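Local coordinates for protein myosin-17 (PDB 7KFL) that probably carries cargo along actin filaments in plant cells as a class XI myosin motor, its globular tail serving as the cargo-binding domain, at residues 30-35 and 75-80. Residues are numbered along the deposited sequence; the frame is centred on the assembly and turned at random.
Sequences PVAACV and AYWLSN
Asn-80 reaches from its helix to the first turn of helix 31-43, and its carboxamide does most of the joining. Its OD1 accepts a hydrogen bond from the backbone N of Ala-33 at 2.9 Å, with an N-H...O angle of 148° and the donor only moderately tilted from the carbonyl plane. A side-chain oxygen taking up a first-turn N-H in this way resembles N-capping, but it comes from another helix. The carboxamide's rotation is fixed at its other end, where ND2 donates to the carbonyl O of Tyr-76 (3.1 Å), approaching from above that carbonyl's plane; the same O also accepts the backbone N of Asn-80. ND2 further lies 3.4 Å above the Tyr-76 ring plane, over its centre, with the amide plane inclined to the ring. Tyr-76, its CG anti to the backbone N (chi1 -178°), sends its hydroxyl toward the other helix. There water 1 donates to Tyr-76 OH (2.6 Å), which Leu-23 N also hydrogen-bonds. The same water accepts from Ala-32 N (3.0 Å), bridging the segments. Pro-30 packs ring carbons against oxygens, CB lying 3.1 Å from Asn-80 OD1 and CG against Ser-79 O. The apolar touch is the Ala-32 methyl on the Trp-77 ring, oblique, CB to CH2 4.3 Å. Without the carboxamide, as with an alanine here, the Ala-33 N-H would probably lose its acceptor and the Tyr-76 face its NH2 neighbour. The short helical segments cross at -44° with axes 9.3 Å apart, Ala-32 and Ala-33 directing their methyls toward helix 71-89. Helix 53-65 packs on Trp-77, which also meets helix 150-186, as does Leu-78. Ser-79 OG hydrogen-bonds to Asn-232 O, between helices 205-231 and 236-260, while Pro-30 ends strand 29-30, paired antiparallel with 25-26, just before helix 31-43.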
loop_
_atom_site.group_PDB
_atom_site.type_symbol
_atom_site.label_atom_id
_atom_site.label_comp_id
_atom_site.label_asym_id
_atom_site.label_seq_id
_atom_site.Cartn_x
_atom_site.Cartn_y
_atom_site.Cartn_z
ATOM N N PRO A 30 11.249 -12.449 12.871
ATOM C CA PRO A 30 10.120 -13.378 12.956
ATOM C C PRO A 30 10.628 -14.799 13.247
ATOM O O PRO A 30 11.545 -15.246 12.578
ATOM C CB PRO A 30 9.452 -13.275 11.574
ATOM C CG PRO A 30 10.019 -12.002 10.982
ATOM C CD PRO A 30 11.438 -11.957 11.500
ATOM N N VAL A 31 10.037 -15.463 14.242
ATOM C CA VAL A 31 10.540 -16.762 14.776
ATOM C C VAL A 31 10.148 -17.898 13.821
ATOM O O VAL A 31 11.033 -18.717 13.509
ATOM C CB VAL A 31 10.047 -17.018 16.213
ATOM C CG1 VAL A 31 10.310 -18.449 16.654
ATOM C CG2 VAL A 31 10.671 -16.035 17.190
ATOM N N ALA A 32 8.885 -17.949 13.378
ATOM C CA ALA A 32 8.327 -19.059 12.563
ATOM C C ALA A 32 9.147 -19.235 11.277
ATOM O O ALA A 32 9.450 -20.392 10.928
ATOM C CB ALA A 32 6.864 -18.824 12.266
ATOM N N ALA A 33 9.505 -18.135 10.610
ATOM C CA ALA A 33 10.345 -18.124 9.390
ATOM C C ALA A 33 11.702 -18.777 9.684
ATOM O O ALA A 33 12.173 -19.560 8.842
ATOM C CB ALA A 33 10.510 -16.712 8.887
ATOM N N CYS A 34 12.304 -18.463 10.836
ATOM C CA CYS A 34 13.623 -18.991 11.281
ATOM C C CYS A 34 13.499 -20.479 11.633
ATOM O O CYS A 34 14.394 -21.252 11.244
ATOM C CB CYS A 34 14.165 -18.208 12.471
ATOM S SG CYS A 34 14.638 -16.508 12.057
ATOM N N VAL A 35 12.431 -20.860 12.339
ATOM C CA VAL A 35 12.130 -22.272 12.722
ATOM C C VAL A 35 11.920 -23.097 11.447
ATOM O O VAL A 35 12.519 -24.186 11.350
ATOM C CB VAL A 35 10.911 -22.352 13.662
ATOM C CG1 VAL A 35 10.373 -23.770 13.796
ATOM C CG2 VAL A 35 11.229 -21.774 15.032
ATOM N N ALA A 75 -0.550 -9.404 9.139
ATOM C CA ALA A 75 0.648 -8.622 9.531
ATOM C C ALA A 75 1.749 -9.582 9.998
ATOM O O ALA A 75 2.926 -9.369 9.628
ATOM C CB ALA A 75 0.286 -7.623 10.604
ATOM N N TYR A 76 1.362 -10.609 10.764
ATOM C CA TYR A 76 2.249 -11.677 11.293
ATOM C C TYR A 76 2.910 -12.422 10.129
ATOM O O TYR A 76 4.151 -12.535 10.109
ATOM C CB TYR A 76 1.461 -12.646 12.180
ATOM C CG TYR A 76 2.298 -13.738 12.798
ATOM C CD1 TYR A 76 3.165 -13.465 13.847
ATOM C CD2 TYR A 76 2.236 -15.042 12.333
ATOM C CE1 TYR A 76 3.945 -14.459 14.418
ATOM C CE2 TYR A 76 3.009 -16.048 12.893
ATOM C CZ TYR A 76 3.866 -15.756 13.939
ATOM O OH TYR A 76 4.632 -16.740 14.495
ATOM N N TRP A 77 2.098 -12.903 9.183
ATOM C CA TRP A 77 2.550 -13.763 8.055
ATOM C C TRP A 77 3.206 -12.927 6.950
ATOM O O TRP A 77 3.957 -13.517 6.153
ATOM C CB TRP A 77 1.400 -14.629 7.527
ATOM C CG TRP A 77 1.204 -15.865 8.347
ATOM C CD1 TRP A 77 0.081 -16.248 9.020
ATOM C CD2 TRP A 77 2.197 -16.868 8.620
ATOM N NE1 TRP A 77 0.298 -17.431 9.673
ATOM C CE2 TRP A 77 1.588 -17.834 9.449
ATOM C CE3 TRP A 77 3.532 -17.047 8.240
ATOM C CZ2 TRP A 77 2.274 -18.961 9.898
ATOM C CZ3 TRP A 77 4.208 -18.163 8.681
ATOM C CH2 TRP A 77 3.585 -19.105 9.499
ATOM N N LEU A 78 2.959 -11.617 6.904
ATOM C CA LEU A 78 3.720 -10.696 6.018
ATOM C C LEU A 78 5.178 -10.653 6.487
ATOM O O LEU A 78 6.076 -10.893 5.656
ATOM C CB LEU A 78 3.100 -9.296 6.041
ATOM C CG LEU A 78 3.814 -8.272 5.158
ATOM C CD1 LEU A 78 3.375 -8.414 3.711
ATOM C CD2 LEU A 78 3.576 -6.857 5.655
ATOM N N SER A 79 5.393 -10.365 7.775
ATOM C CA SER A 79 6.733 -10.241 8.408
ATOM C C SER A 79 7.504 -11.562 8.283
ATOM O O SER A 79 8.712 -11.510 7.982
ATOM C CB SER A 79 6.618 -9.810 9.843
ATOM O OG SER A 79 7.884 -9.411 10.350
ATOM N N ASN A 80 6.824 -12.695 8.485
ATOM C CA ASN A 80 7.427 -14.056 8.440
ATOM C C ASN A 80 7.762 -14.441 6.994
ATOM O O ASN A 80 8.891 -14.918 6.761
ATOM C CB ASN A 80 6.520 -15.104 9.090
ATOM C CG ASN A 80 6.789 -15.246 10.572
ATOM O OD1 ASN A 80 7.782 -15.854 10.964
ATOM N ND2 ASN A 80 5.930 -14.672 11.400
HETATM O O HOH W 1 7.036 -15.763 14.404
#